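Local coordinates for dehydrogenase (Chromobacterium violaceum, PDB 3Q2I), which probably uses NAD to oxidise a UDP-linked N-acetylglucosaminuronic acid during the biosynthesis of 2,3-diacetamido-2,3-dideoxy-D-mannuronic acid, at residues E117-K120 with A121-A125; K133-R136 with R137-T140; R178-W181 with E182-G185; Y308-V311 with I312-R316. One frame throughout, in Å; residues are numbered along the deposited sequence.

Interaction 1: E117-K120 with A121-A125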
loop_
_atom_site.group_PDB
_atom_site.type_symbol
_atom_site.label_atom_id
_atom_site.label_comp_id
_atom_site.label_asym_id
_atom_site.label_seq_id
_atom_site.Cartn_x
_atom_site.Cartn_y
_atom_site.Cartn_z
ATOM N N GLU A 117 -22.126 -19.998 2.661
ATOM C CA GLU A 117 -23.550 -20.078 2.342
ATOM C C GLU A 117 -24.029 -21.519 2.562
ATOM O O GLU A 117 -25.168 -21.716 3.012
ATOM C CB GLU A 117 -23.833 -19.606 0.920
ATOM C CG GLU A 117 -23.767 -18.081 0.797
ATOM C CD GLU A 117 -24.668 -17.314 1.791
ATOM O OE1 GLU A 117 -25.744 -17.804 2.206
ATOM O OE2 GLU A 117 -24.293 -16.193 2.202
ATOM N N MET A 118 -23.200 -22.524 2.288
ATOM C CA MET A 118 -23.694 -23.888 2.511
ATOM C C MET A 118 -23.854 -24.188 4.012
ATOM O O MET A 118 -24.811 -24.870 4.455
ATOM C CB MET A 118 -22.859 -24.904 1.720
ATOM C CG MET A 118 -21.433 -25.014 2.115
ATOM S SD MET A 118 -20.451 -25.797 0.794
ATOM C CE MET A 118 -21.035 -27.523 0.934
ATOM N N VAL A 119 -22.975 -23.647 4.861
ATOM C CA VAL A 119 -23.082 -23.754 6.310
ATOM C C VAL A 119 -24.332 -23.013 6.830
ATOM O O VAL A 119 -25.047 -23.532 7.715
ATOM C CB VAL A 119 -21.769 -23.322 7.010
ATOM C CG1 VAL A 119 -21.913 -23.234 8.542
ATOM C CG2 VAL A 119 -20.636 -24.315 6.622
ATOM N N LYS A 120 -24.552 -21.802 6.338
ATOM C CA LYS A 120 -25.709 -20.974 6.747
ATOM C C LYS A 120 -27.018 -21.718 6.405
ATOM O O LYS A 120 -27.936 -21.724 7.241
ATOM C CB LYS A 120 -25.687 -19.620 6.015
ATOM C CG LYS A 120 -26.837 -18.662 6.421
ATOM C CD LYS A 120 -26.558 -17.224 5.987
ATOM C CE LYS A 120 -25.950 -16.424 7.145
ATOM N NZ LYS A 120 -26.963 -15.793 8.057
ATOM N N ALA A 121 -27.057 -22.401 5.254
ATOM C CA ALA A 121 -28.299 -23.049 4.763
ATOM C C ALA A 121 -28.566 -24.269 5.625
ATOM O O ALA A 121 -29.737 -24.531 5.970
ATOM C CB ALA A 121 -28.183 -23.458 3.280
ATOM N N ALA A 122 -27.528 -25.027 5.944
ATOM C CA ALA A 122 -27.679 -26.182 6.825
ATOM C C ALA A 122 -28.058 -25.719 8.226
ATOM O O ALA A 122 -28.921 -26.333 8.869
ATOM C CB ALA A 122 -26.408 -27.039 6.840
ATOM N N ASP A 123 -27.433 -24.652 8.736
ATOM C CA ASP A 123 -27.844 -24.092 10.016
ATOM C C ASP A 123 -29.335 -23.777 9.996
ATOM O O ASP A 123 -30.044 -24.081 10.966
ATOM C CB ASP A 123 -27.099 -22.770 10.318
ATOM C CG ASP A 123 -25.653 -22.964 10.727
ATOM O OD1 ASP A 123 -25.224 -24.099 10.975
ATOM O OD2 ASP A 123 -24.939 -21.932 10.785
ATOM N N LYS A 124 -29.813 -23.093 8.967
ATOM C CA LYS A 124 -31.181 -22.615 8.966
ATOM C C LYS A 124 -32.148 -23.793 8.839
ATOM O O LYS A 124 -33.281 -23.717 9.324
ATOM C CB LYS A 124 -31.392 -21.666 7.793
ATOM C CG LYS A 124 -32.788 -21.092 7.647
ATOM C CD LYS A 124 -32.747 -20.070 6.538
ATOM C CE LYS A 124 -34.070 -19.333 6.422
ATOM N NZ LYS A 124 -34.786 -19.891 5.255
ATOM N N ALA A 125 -31.725 -24.856 8.163
ATOM C CA ALA A 125 -32.596 -26.021 8.025
ATOM C C ALA A 125 -32.566 -26.910 9.268
ATOM O O ALA A 125 -33.384 -27.820 9.378
ATOM C CB ALA A 125 -32.242 -26.816 6.744
#

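Interaction 2: K133-R136 with R137-T140. With NAI (1,4-dihydronicotinamide adenine dinucleotide), chain B.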
loop_
_atom_site.group_PDB
_atom_site.type_symbol
_atom_site.label_atom_id
_atom_site.label_comp_id
_atom_site.label_asym_id
_atom_site.label_seq_id
_atom_site.Cartn_x
_atom_site.Cartn_y
_atom_site.Cartn_z
ATOM N N LYS A 133 -13.505 -35.870 5.362
ATOM C CA LYS A 133 -12.057 -35.806 5.622
ATOM C C LYS A 133 -11.616 -37.178 6.165
ATOM O O LYS A 133 -11.312 -37.366 7.356
ATOM C CB LYS A 133 -11.750 -34.684 6.625
ATOM C CG LYS A 133 -11.913 -33.277 6.060
ATOM C CD LYS A 133 -11.723 -32.186 7.115
ATOM C CE LYS A 133 -11.973 -30.796 6.502
ATOM N NZ LYS A 133 -10.689 -30.433 5.790
ATOM N N GLN A 134 -11.506 -38.120 5.240
ATOM C CA GLN A 134 -11.354 -39.521 5.648
ATOM C C GLN A 134 -9.934 -39.859 6.086
ATOM O O GLN A 134 -9.703 -40.888 6.732
ATOM C CB GLN A 134 -11.934 -40.428 4.558
ATOM C CG GLN A 134 -10.999 -40.787 3.413
ATOM C CD GLN A 134 -10.812 -39.668 2.434
ATOM O OE1 GLN A 134 -11.418 -38.607 2.567
ATOM N NE2 GLN A 134 -10.010 -39.919 1.407
ATOM N N ASN A 135 -8.961 -39.011 5.774
ATOM C CA ASN A 135 -7.561 -39.286 6.151
ATOM C C ASN A 135 -7.202 -39.090 7.621
ATOM O O ASN A 135 -6.180 -39.578 8.100
ATOM C CB ASN A 135 -6.624 -38.400 5.295
ATOM C CG ASN A 135 -5.679 -39.178 4.398
ATOM O OD1 ASN A 135 -5.992 -40.278 3.925
ATOM N ND2 ASN A 135 -4.527 -38.552 4.070
ATOM N N ARG A 136 -8.003 -38.289 8.331
ATOM C CA ARG A 136 -7.737 -37.924 9.713
ATOM C C ARG A 136 -7.654 -39.180 10.588
ATOM O O ARG A 136 -6.915 -39.196 11.551
ATOM C CB ARG A 136 -8.864 -37.044 10.260
ATOM C CG ARG A 136 -8.836 -35.609 9.729
ATOM C CD ARG A 136 -9.696 -34.766 10.639
ATOM N NE ARG A 136 -9.625 -33.390 10.120
ATOM C CZ ARG A 136 -10.310 -32.394 10.669
ATOM N NH1 ARG A 136 -11.097 -32.624 11.721
ATOM N NH2 ARG A 136 -10.245 -31.161 10.165
ATOM N N ARG A 137 -8.408 -40.209 10.215
ATOM C CA ARG A 137 -8.370 -41.424 11.050
ATOM C C ARG A 137 -7.276 -42.401 10.658
ATOM O O ARG A 137 -7.153 -43.466 11.265
ATOM C CB ARG A 137 -9.743 -42.094 11.120
ATOM C CG ARG A 137 -10.720 -41.371 12.042
ATOM C CD ARG A 137 -10.544 -41.812 13.491
ATOM N NE ARG A 137 -11.176 -40.878 14.424
ATOM C CZ ARG A 137 -11.210 -41.021 15.746
ATOM N NH1 ARG A 137 -10.639 -42.065 16.330
ATOM N NH2 ARG A 137 -11.827 -40.112 16.491
ATOM N N ASN A 138 -6.410 -42.023 9.720
ATOM C CA ASN A 138 -5.237 -42.844 9.461
ATOM C C ASN A 138 -4.431 -43.038 10.743
ATOM O O ASN A 138 -4.332 -42.142 11.571
ATOM C CB ASN A 138 -4.375 -42.201 8.371
ATOM C CG ASN A 138 -5.026 -42.280 7.007
ATOM O OD1 ASN A 138 -6.179 -42.667 6.873
ATOM N ND2 ASN A 138 -4.274 -41.912 5.955
ATOM N N ALA A 139 -3.852 -44.223 10.923
ATOM C CA ALA A 139 -3.129 -44.505 12.146
ATOM C C ALA A 139 -1.978 -43.566 12.491
ATOM O O ALA A 139 -1.830 -43.167 13.645
ATOM C CB ALA A 139 -2.691 -45.967 12.173
ATOM N N THR A 140 -1.155 -43.227 11.498
ATOM C CA THR A 140 -0.085 -42.274 11.730
ATOM C C THR A 140 -0.584 -40.903 12.201
ATOM O O THR A 140 -0.074 -40.346 13.169
ATOM C CB THR A 140 0.803 -42.098 10.505
ATOM O OG1 THR A 140 -0.010 -41.797 9.373
ATOM C CG2 THR A 140 1.567 -43.385 10.180
HETATM P PA NAI B . -15.626 -37.513 -11.582
HETATM O O1A NAI B . -15.471 -36.588 -12.719
HETATM O O2A NAI B . -15.054 -38.995 -11.696
HETATM O O5B NAI B . -17.125 -37.679 -11.115
HETATM C C5B NAI B . -17.955 -36.795 -11.813
HETATM C C4B NAI B . -19.395 -37.253 -11.630
HETATM O O4B NAI B . -20.331 -36.193 -11.365
HETATM C C3B NAI B . -19.570 -37.664 -13.093
HETATM O O3B NAI B . -20.091 -38.998 -13.186
HETATM C C2B NAI B . -20.400 -36.533 -13.724
HETATM O O2B NAI B . -21.203 -36.934 -14.827
HETATM C C1B NAI B . -21.256 -36.182 -12.485
HETATM N N9A NAI B . -21.937 -34.912 -12.588
HETATM C C8A NAI B . -21.403 -33.726 -13.030
HETATM N N7A NAI B . -22.306 -32.794 -12.907
HETATM C C5A NAI B . -23.431 -33.290 -12.291
HETATM C C6A NAI B . -24.692 -32.776 -11.924
HETATM N N6A NAI B . -25.027 -31.451 -12.106
HETATM N N1A NAI B . -25.589 -33.611 -11.372
HETATM C C2A NAI B . -25.286 -34.882 -11.204
HETATM N N3A NAI B . -24.123 -35.442 -11.529
HETATM C C4A NAI B . -23.187 -34.657 -12.103
HETATM O O3 NAI B . -14.925 -36.845 -10.317
HETATM P PN NAI B . -14.453 -37.508 -9.002
HETATM O O1N NAI B . -12.976 -37.779 -9.031
HETATM O O2N NAI B . -15.337 -38.678 -8.505
HETATM O O5D NAI B . -14.393 -36.313 -7.898
HETATM C C5D NAI B . -15.684 -36.119 -7.369
HETATM C C4D NAI B . -15.642 -35.253 -6.114
HETATM O O4D NAI B . -14.964 -36.058 -5.135
HETATM C C3D NAI B . -14.743 -33.989 -6.225
HETATM O O3D NAI B . -15.322 -33.012 -5.357
HETATM C C2D NAI B . -13.407 -34.438 -5.620
HETATM O O2D NAI B . -12.712 -33.367 -4.986
HETATM C C1D NAI B . -13.829 -35.465 -4.529
HETATM N N1N NAI B . -12.801 -36.438 -4.236
HETATM C C2N NAI B . -12.463 -36.662 -2.984
HETATM C C3N NAI B . -11.425 -37.534 -2.634
HETATM C C7N NAI B . -11.079 -37.800 -1.219
HETATM O O7N NAI B . -9.991 -38.168 -0.816
HETATM N N7N NAI B . -12.023 -37.629 -0.247
HETATM C C4N NAI B . -10.680 -38.096 -3.689
HETATM C C5N NAI B . -11.141 -37.914 -4.981
HETATM C C6N NAI B . -12.194 -37.075 -5.245
HETATM O O HOH W 1 -11.103 -39.494 9.046
#

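Interaction 3: R178-W181 with E182-G185. With NAI (1,4-dihydronicotinamide adenine dinucleotide), chain B.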
loop_
_atom_site.group_PDB
_atom_site.type_symbol
_atom_site.label_atom_id
_atom_site.label_comp_id
_atom_site.label_asym_id
_atom_site.label_seq_id
_atom_site.Cartn_x
_atom_site.Cartn_y
_atom_site.Cartn_z
ATOM N N ARG A 178 -12.093 -30.485 -14.420
ATOM C CA ARG A 178 -10.835 -30.656 -13.694
ATOM C C ARG A 178 -9.870 -29.565 -14.165
ATOM O O ARG A 178 -9.839 -29.218 -15.343
ATOM C CB ARG A 178 -10.220 -32.028 -13.998
ATOM C CG ARG A 178 -11.026 -33.190 -13.327
ATOM C CD ARG A 178 -10.348 -34.490 -13.744
ATOM N NE ARG A 178 -11.114 -35.655 -13.255
ATOM C CZ ARG A 178 -11.179 -36.041 -11.986
ATOM N NH1 ARG A 178 -11.897 -37.145 -11.676
ATOM N NH2 ARG A 178 -10.596 -35.347 -11.009
ATOM N N GLY A 179 -9.120 -29.040 -13.198
ATOM C CA GLY A 179 -8.084 -28.057 -13.509
ATOM C C GLY A 179 -8.596 -26.643 -13.656
ATOM O O GLY A 179 -7.882 -25.781 -14.163
ATOM N N THR A 180 -9.823 -26.369 -13.226
ATOM C CA THR A 180 -10.478 -25.068 -13.370
ATOM C C THR A 180 -10.635 -24.428 -11.991
ATOM O O THR A 180 -10.764 -25.126 -10.960
ATOM C CB THR A 180 -11.928 -25.133 -13.983
ATOM O OG1 THR A 180 -12.830 -25.839 -13.095
ATOM C CG2 THR A 180 -11.913 -25.799 -15.336
ATOM N N TRP A 181 -10.528 -23.092 -11.911
ATOM C CA TRP A 181 -10.712 -22.475 -10.587
ATOM C C TRP A 181 -12.148 -22.725 -10.071
ATOM O O TRP A 181 -12.381 -22.898 -8.863
ATOM C CB TRP A 181 -10.479 -20.948 -10.597
ATOM C CG TRP A 181 -9.112 -20.520 -10.956
ATOM C CD1 TRP A 181 -8.726 -19.804 -12.076
ATOM C CD2 TRP A 181 -7.907 -20.757 -10.211
ATOM N NE1 TRP A 181 -7.346 -19.641 -12.062
ATOM C CE2 TRP A 181 -6.842 -20.147 -10.906
ATOM C CE3 TRP A 181 -7.631 -21.386 -9.007
ATOM C CZ2 TRP A 181 -5.523 -20.199 -10.448
ATOM C CZ3 TRP A 181 -6.342 -21.421 -8.548
ATOM C CH2 TRP A 181 -5.301 -20.879 -9.291
ATOM N N GLU A 182 -13.101 -22.622 -10.994
ATOM C CA GLU A 182 -14.511 -22.542 -10.566
ATOM C C GLU A 182 -14.923 -23.897 -9.998
ATOM O O GLU A 182 -15.684 -23.952 -9.014
ATOM C CB GLU A 182 -15.426 -22.188 -11.732
ATOM C CG GLU A 182 -16.913 -22.118 -11.340
ATOM C CD GLU A 182 -17.821 -21.544 -12.445
ATOM O OE1 GLU A 182 -18.969 -21.210 -12.069
ATOM O OE2 GLU A 182 -17.371 -21.387 -13.605
ATOM N N PHE A 183 -14.452 -24.975 -10.637
ATOM C CA PHE A 183 -14.940 -26.313 -10.246
ATOM C C PHE A 183 -13.978 -27.198 -9.485
ATOM O O PHE A 183 -14.384 -28.194 -8.851
ATOM C CB PHE A 183 -15.545 -27.068 -11.439
ATOM C CG PHE A 183 -16.715 -26.347 -12.043
ATOM C CD1 PHE A 183 -17.940 -26.280 -11.383
ATOM C CD2 PHE A 183 -16.555 -25.626 -13.216
ATOM C CE1 PHE A 183 -19.025 -25.563 -11.914
ATOM C CE2 PHE A 183 -17.622 -24.886 -13.732
ATOM C CZ PHE A 183 -18.864 -24.846 -13.092
ATOM N N ASP A 184 -12.681 -26.880 -9.531
ATOM C CA ASP A 184 -11.664 -27.744 -8.981
ATOM C C ASP A 184 -10.709 -27.077 -7.983
ATOM O O ASP A 184 -10.529 -27.543 -6.850
ATOM C CB ASP A 184 -10.886 -28.388 -10.164
ATOM C CG ASP A 184 -10.186 -29.696 -9.811
ATOM O OD1 ASP A 184 -10.347 -30.202 -8.687
ATOM O OD2 ASP A 184 -9.401 -30.188 -10.671
ATOM N N GLY A 185 -10.040 -26.020 -8.432
ATOM C CA GLY A 185 -8.818 -25.610 -7.709
ATOM C C GLY A 185 -7.646 -26.446 -8.127
ATOM O O GLY A 185 -7.792 -27.365 -8.940
HETATM P PA NAI B . -15.626 -37.513 -11.582
HETATM O O1A NAI B . -15.471 -36.588 -12.719
HETATM O O2A NAI B . -15.054 -38.995 -11.696
HETATM O O5B NAI B . -17.125 -37.679 -11.115
HETATM C C5B NAI B . -17.955 -36.795 -11.813
HETATM C C4B NAI B . -19.395 -37.253 -11.630
HETATM O O4B NAI B . -20.331 -36.193 -11.365
HETATM C C3B NAI B . -19.570 -37.664 -13.093
HETATM O O3B NAI B . -20.091 -38.998 -13.186
HETATM C C2B NAI B . -20.400 -36.533 -13.724
HETATM O O2B NAI B . -21.203 -36.934 -14.827
HETATM C C1B NAI B . -21.256 -36.182 -12.485
HETATM N N9A NAI B . -21.937 -34.912 -12.588
HETATM C C8A NAI B . -21.403 -33.726 -13.030
HETATM N N7A NAI B . -22.306 -32.794 -12.907
HETATM C C5A NAI B . -23.431 -33.290 -12.291
HETATM C C6A NAI B . -24.692 -32.776 -11.924
HETATM N N6A NAI B . -25.027 -31.451 -12.106
HETATM N N1A NAI B . -25.589 -33.611 -11.372
HETATM C C2A NAI B . -25.286 -34.882 -11.204
HETATM N N3A NAI B . -24.123 -35.442 -11.529
HETATM C C4A NAI B . -23.187 -34.657 -12.103
HETATM O O3 NAI B . -14.925 -36.845 -10.317
HETATM P PN NAI B . -14.453 -37.508 -9.002
HETATM O O1N NAI B . -12.976 -37.779 -9.031
HETATM O O2N NAI B . -15.337 -38.678 -8.505
HETATM O O5D NAI B . -14.393 -36.313 -7.898
HETATM C C5D NAI B . -15.684 -36.119 -7.369
HETATM C C4D NAI B . -15.642 -35.253 -6.114
HETATM O O4D NAI B . -14.964 -36.058 -5.135
HETATM C C3D NAI B . -14.743 -33.989 -6.225
HETATM O O3D NAI B . -15.322 -33.012 -5.357
HETATM C C2D NAI B . -13.407 -34.438 -5.620
HETATM O O2D NAI B . -12.712 -33.367 -4.986
HETATM C C1D NAI B . -13.829 -35.465 -4.529
HETATM N N1N NAI B . -12.801 -36.438 -4.236
HETATM C C2N NAI B . -12.463 -36.662 -2.984
HETATM C C3N NAI B . -11.425 -37.534 -2.634
HETATM C C7N NAI B . -11.079 -37.800 -1.219
HETATM O O7N NAI B . -9.991 -38.168 -0.816
HETATM N N7N NAI B . -12.023 -37.629 -0.247
HETATM C C4N NAI B . -10.680 -38.096 -3.689
HETATM C C5N NAI B . -11.141 -37.914 -4.981
HETATM C C6N NAI B . -12.194 -37.075 -5.245
HETATM O O HOH W 2 -9.066 -32.925 -10.861
#

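Interaction 4: Y308-V311 with I312-R316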
loop_
_atom_site.group_PDB
_atom_site.type_symbol
_atom_site.label_atom_id
_atom_site.label_comp_id
_atom_site.label_asym_id
_atom_site.label_seq_id
_atom_site.Cartn_x
_atom_site.Cartn_y
_atom_site.Cartn_z
ATOM N N TYR A 308 -17.803 -43.456 7.197
ATOM C CA TYR A 308 -19.210 -43.768 7.238
ATOM C C TYR A 308 -19.689 -44.267 8.624
ATOM O O TYR A 308 -20.807 -43.960 9.010
ATOM C CB TYR A 308 -19.513 -44.796 6.147
ATOM C CG TYR A 308 -20.005 -44.148 4.893
ATOM C CD1 TYR A 308 -21.347 -43.908 4.683
ATOM C CD2 TYR A 308 -19.095 -43.659 3.953
ATOM C CE1 TYR A 308 -21.808 -43.286 3.545
ATOM C CE2 TYR A 308 -19.550 -43.083 2.807
ATOM C CZ TYR A 308 -20.881 -42.830 2.609
ATOM O OH TYR A 308 -21.276 -42.252 1.430
ATOM N N ASP A 309 -18.841 -44.928 9.402
ATOM C CA ASP A 309 -19.251 -45.389 10.742
ATOM C C ASP A 309 -19.600 -44.149 11.596
ATOM O O ASP A 309 -20.623 -44.135 12.275
ATOM C CB ASP A 309 -18.103 -46.163 11.388
ATOM C CG ASP A 309 -18.410 -46.627 12.813
ATOM O OD1 ASP A 309 -19.478 -47.236 12.995
ATOM O OD2 ASP A 309 -17.622 -46.370 13.749
ATOM N N ASN A 310 -18.786 -43.083 11.567
ATOM C CA ASN A 310 -19.174 -41.885 12.316
ATOM C C ASN A 310 -20.478 -41.229 11.850
ATOM O O ASN A 310 -21.245 -40.709 12.679
ATOM C CB ASN A 310 -18.010 -40.871 12.387
ATOM C CG ASN A 310 -18.458 -39.498 12.886
ATOM O OD1 ASN A 310 -18.502 -38.551 12.111
ATOM N ND2 ASN A 310 -18.775 -39.382 14.180
ATOM N N VAL A 311 -20.733 -41.212 10.541
ATOM C CA VAL A 311 -21.920 -40.585 10.002
ATOM C C VAL A 311 -23.145 -41.397 10.447
ATOM O O VAL A 311 -24.147 -40.825 10.870
ATOM C CB VAL A 311 -21.866 -40.509 8.482
ATOM C CG1 VAL A 311 -23.168 -40.042 7.864
ATOM C CG2 VAL A 311 -20.684 -39.588 8.029
ATOM N N ILE A 312 -23.013 -42.719 10.349
ATOM C CA ILE A 312 -24.072 -43.622 10.839
ATOM C C ILE A 312 -24.319 -43.458 12.320
ATOM O O ILE A 312 -25.460 -43.224 12.697
ATOM C CB ILE A 312 -23.757 -45.087 10.450
ATOM C CG1 ILE A 312 -23.969 -45.239 8.938
ATOM C CG2 ILE A 312 -24.726 -46.095 11.174
ATOM C CD1 ILE A 312 -23.180 -46.414 8.374
ATOM N N LYS A 313 -23.281 -43.525 13.138
ATOM C CA LYS A 313 -23.430 -43.273 14.571
ATOM C C LYS A 313 -24.074 -41.926 14.874
ATOM O O LYS A 313 -24.966 -41.811 15.728
ATOM C CB LYS A 313 -22.118 -43.441 15.327
ATOM C CG LYS A 313 -21.563 -44.855 15.333
ATOM C CD LYS A 313 -20.223 -44.874 16.024
ATOM C CE LYS A 313 -20.010 -46.259 16.604
ATOM N NZ LYS A 313 -18.765 -46.861 16.091
ATOM N N THR A 314 -23.711 -40.885 14.117
ATOM C CA THR A 314 -24.335 -39.598 14.394
ATOM C C THR A 314 -25.833 -39.705 14.181
ATOM O O THR A 314 -26.621 -39.159 14.970
ATOM C CB THR A 314 -23.728 -38.494 13.438
ATOM O OG1 THR A 314 -22.346 -38.375 13.763
ATOM C CG2 THR A 314 -24.427 -37.141 13.600
ATOM N N MET A 315 -26.250 -40.338 13.098
ATOM C CA MET A 315 -27.667 -40.416 12.748
ATOM C C MET A 315 -28.444 -41.259 13.783
ATOM O O MET A 315 -29.640 -41.027 14.010
ATOM C CB MET A 315 -27.847 -41.002 11.357
ATOM C CG MET A 315 -27.315 -40.123 10.218
ATOM S SD MET A 315 -27.741 -38.376 10.408
ATOM C CE MET A 315 -29.344 -38.539 9.701
ATOM N N ARG A 316 -27.702 -42.115 14.475
ATOM C CA ARG A 316 -28.307 -43.010 15.479
ATOM C C ARG A 316 -28.225 -42.428 16.878
ATOM O O ARG A 316 -28.601 -43.090 17.855
ATOM C CB ARG A 316 -27.612 -44.363 15.454
ATOM C CG ARG A 316 -28.031 -45.150 14.266
ATOM C CD ARG A 316 -28.944 -46.287 14.595
ATOM N NE ARG A 316 -28.681 -47.245 13.535
ATOM C CZ ARG A 316 -29.468 -47.422 12.483
ATOM N NH1 ARG A 316 -29.105 -48.283 11.544
ATOM N NH2 ARG A 316 -30.636 -46.793 12.412
#

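Interaction 1: E117-K120 with A121-A125
Ala-121 begins this turn of helix 112-125 by giving its backbone N to Glu-117 O at 3.0 Å, while its methyl CB lies against the same carbonyl oxygen. Ala-122 repeats the step with N to Met-118 O, 3.1 Å, and its CB too rests beside the acceptor it serves; a small methyl suits the close packing here against helix 88-97 and Leu-129. Asp-123 N bonds to Val-119 O at 2.8 Å, nearly straight at 165°. Asp-123 CG, set beside its own backbone N by a chi1 of -75°, comes within 3.1 Å of Val-119 O, and OD2 lies alongside the Val-119 branch CG1, 4.0 Å away, the two side chains pointing the same way. The carboxylate is held not by its valine neighbour but by a salt bridge from OD2 to Arg-326. Lys-124 N bonds to Lys-120 O at 2.9 Å, the last bond to join the two segments, and its long chain then leads away. Within the beta-alpha-beta unit that runs from strand 101-104 to strand 129-131, Met-118 and Ala-122 pack between helix 88-97 and Leu-129, Val-119 meets Leu-329 of helix 325-344, and Lys-120 touches Thr-90 of a second subunit.

Interaction 2: K133-R136 with R137-T140
Asn-135 and Asn-138 stand at the two ends of a type I beta turn whose corners are Arg-136 and Arg-137, in the loop that leads from strand 129-131 of the Rossmann fold into helix 139-149. The two side-chain amides cross obliquely, their planes 62° apart. Asn-138 ND2 reaches Asn-135 OD1 at 3.1 Å, but the N-H points poorly, at 127°, and the bond is weak. The turn itself is closed more firmly by Asn-138 N to Asn-135 O, 2.9 Å, with the donor well above the carbonyl plane. A chi1 of -71° brings Asn-138 CG to 3.1 Å from Asn-135 O; although the residue holds the N-cap position of helix 139-149, its side chain makes no capping bond. Asn-135 also touches the bound UDP-sugar.

Gln-134 faces away from the turn and toward the cofactor. With CG between the backbone N and the carbonyl carbon and a further bend at chi2, its amide meets the NADH carboxamide group to group. A primary amide suits this place because it offers a donor and an acceptor together: Gln-134 OE1 accepts from N7N of NADH at 3.0 Å and Gln-134 NE2 gives to O7N at 2.8 Å, fixing the rotation of the carboxamide. The extended Arg-136 forms salt bridges with Asp-197 and Glu-327 and a cation-pi contact with Trp-201, while Arg-137 pairs with Glu-322. A water bridges the backbone, donating to Lys-133 O at 2.7 Å and weakly accepting from Arg-137 N at 3.0 Å.

Interaction 3: R178-W181 with E182-G185
In the cofactor-binding loop that carries Arg-178 to the NADH pyrophosphate, Asp-184 reaches back to Gly-179, five residues earlier: its OD2, on the anti lone pair, accepts Gly-179 N at 2.8 Å in a nearly straight bond. The same oxygen takes a hydrogen from a water that in turn accepts from Arg-178 NH2, in the plane of the guanidinium. Arg-178 stretches out from CG to NE, and NH1 gives to the phosphate oxygen O1N of NADH at 2.9 Å, with the acceptor near the guanidinium plane. Asp-184 thus stands in the second shell and probably helps to position the arginine, through the water and the Gly-179 amide; its OD1 is taken by Asn-190.

Thr-180 forms an ST motif. Its OG1, which also bonds to Trp-177 O, accepts Phe-183 N at 3.1 Å, while its carbonyl accepts Asp-184 N at 3.0 Å. Gly-185 N, at 2.8 Å, arrives at Thr-180 O from the opposite face, so Thr-180 alone accepts from three successive amides. A chi1 of 65° places the hydroxyl between the backbone N and the carbonyl carbon, at the edge of the Phe-183 ring, Thr-180 OG1 being 3.7 Å from Phe-183 CD2. One face of that ring is covered by Glu-182 CG, offset toward the rim. Both glycines suit their places through positive phi, and at Gly-185 a beta carbon would collide with the carbonyl oxygen of Asp-184. The outer side of the loop meets another subunit, where Glu-182 OE2 forms a salt bridge with Arg-326 of that neighbouring chain.

Interaction 4: Y308-V311 with I312-R316
The carboxylate of Asp-309 receives Lys-313 NZ on the syn lone pair of OD2, in a salt bridge of 2.7 Å, while its other oxygen, OD1, forms a salt bridge with Arg-38. The flat amide of Asn-310 comes near the Thr-314 hydroxyl, its ND2 3.7 Å from OG1, but both its ends are satisfied beyond the helix, by Thr-320 O and Glu-322 N. The Tyr-308 ring turns inward to meet Phe-16 with the planes about 55° apart, and its OH bonds to His-28.

The Lys-313 chain runs nearly extended past the backbone of Asp-309, with Lys-313 CG 3.3 Å from Asp-309 O, and bends only at its end, which brings NZ to the carboxylate; a long cationic chain suits a place one turn further on. Along helix 304-315, Ile-312 N bonds to Tyr-308 O at 2.9 Å, and Ile-312 CG1 lies 3.4 Å from Tyr-308 O. Asn-310 O is gripped twice, by Thr-314 N at 2.9 Å and by Thr-314 OG1 at 2.8 Å, which come from opposite faces of the carbonyl plane. With chi1 at -64°, OG1 turns back to the carbonyl, satisfying the buried hydroxyl within its own helix. Asp-309, Asn-310 and Lys-313 carry the polar contacts, while Val-311 and Met-315 pack on Ile-78 of the Rossmann sheet. With cationic partners on both its oxygens, the Asp-309 carboxylate probably stays ionised.

How the interactions relate
Interaction 4 is the most buried and interaction 2 has the fewest buried residues, though its centre lies closest to the chain's middle, with interactions 1 and 3 partly buried. Interactions 1 and 4 are ordinary helix turns packed against the Rossmann sheet, the first on strand 129-131 and the second on strands 14-19, 78-81 and 101-104; backbone bonds dominate both, but only interaction 4 adds a salt bridge between its segments. Interactions 2 and 3 are loop turns about 25 Å apart, centre to centre, and grip different parts of one NADH, carboxamide and pyrophosphate. Arg-326 pairs with residues 121-125 in its own chain and with 182-185 across subunits, while Glu-322 joins interactions 2 and 4.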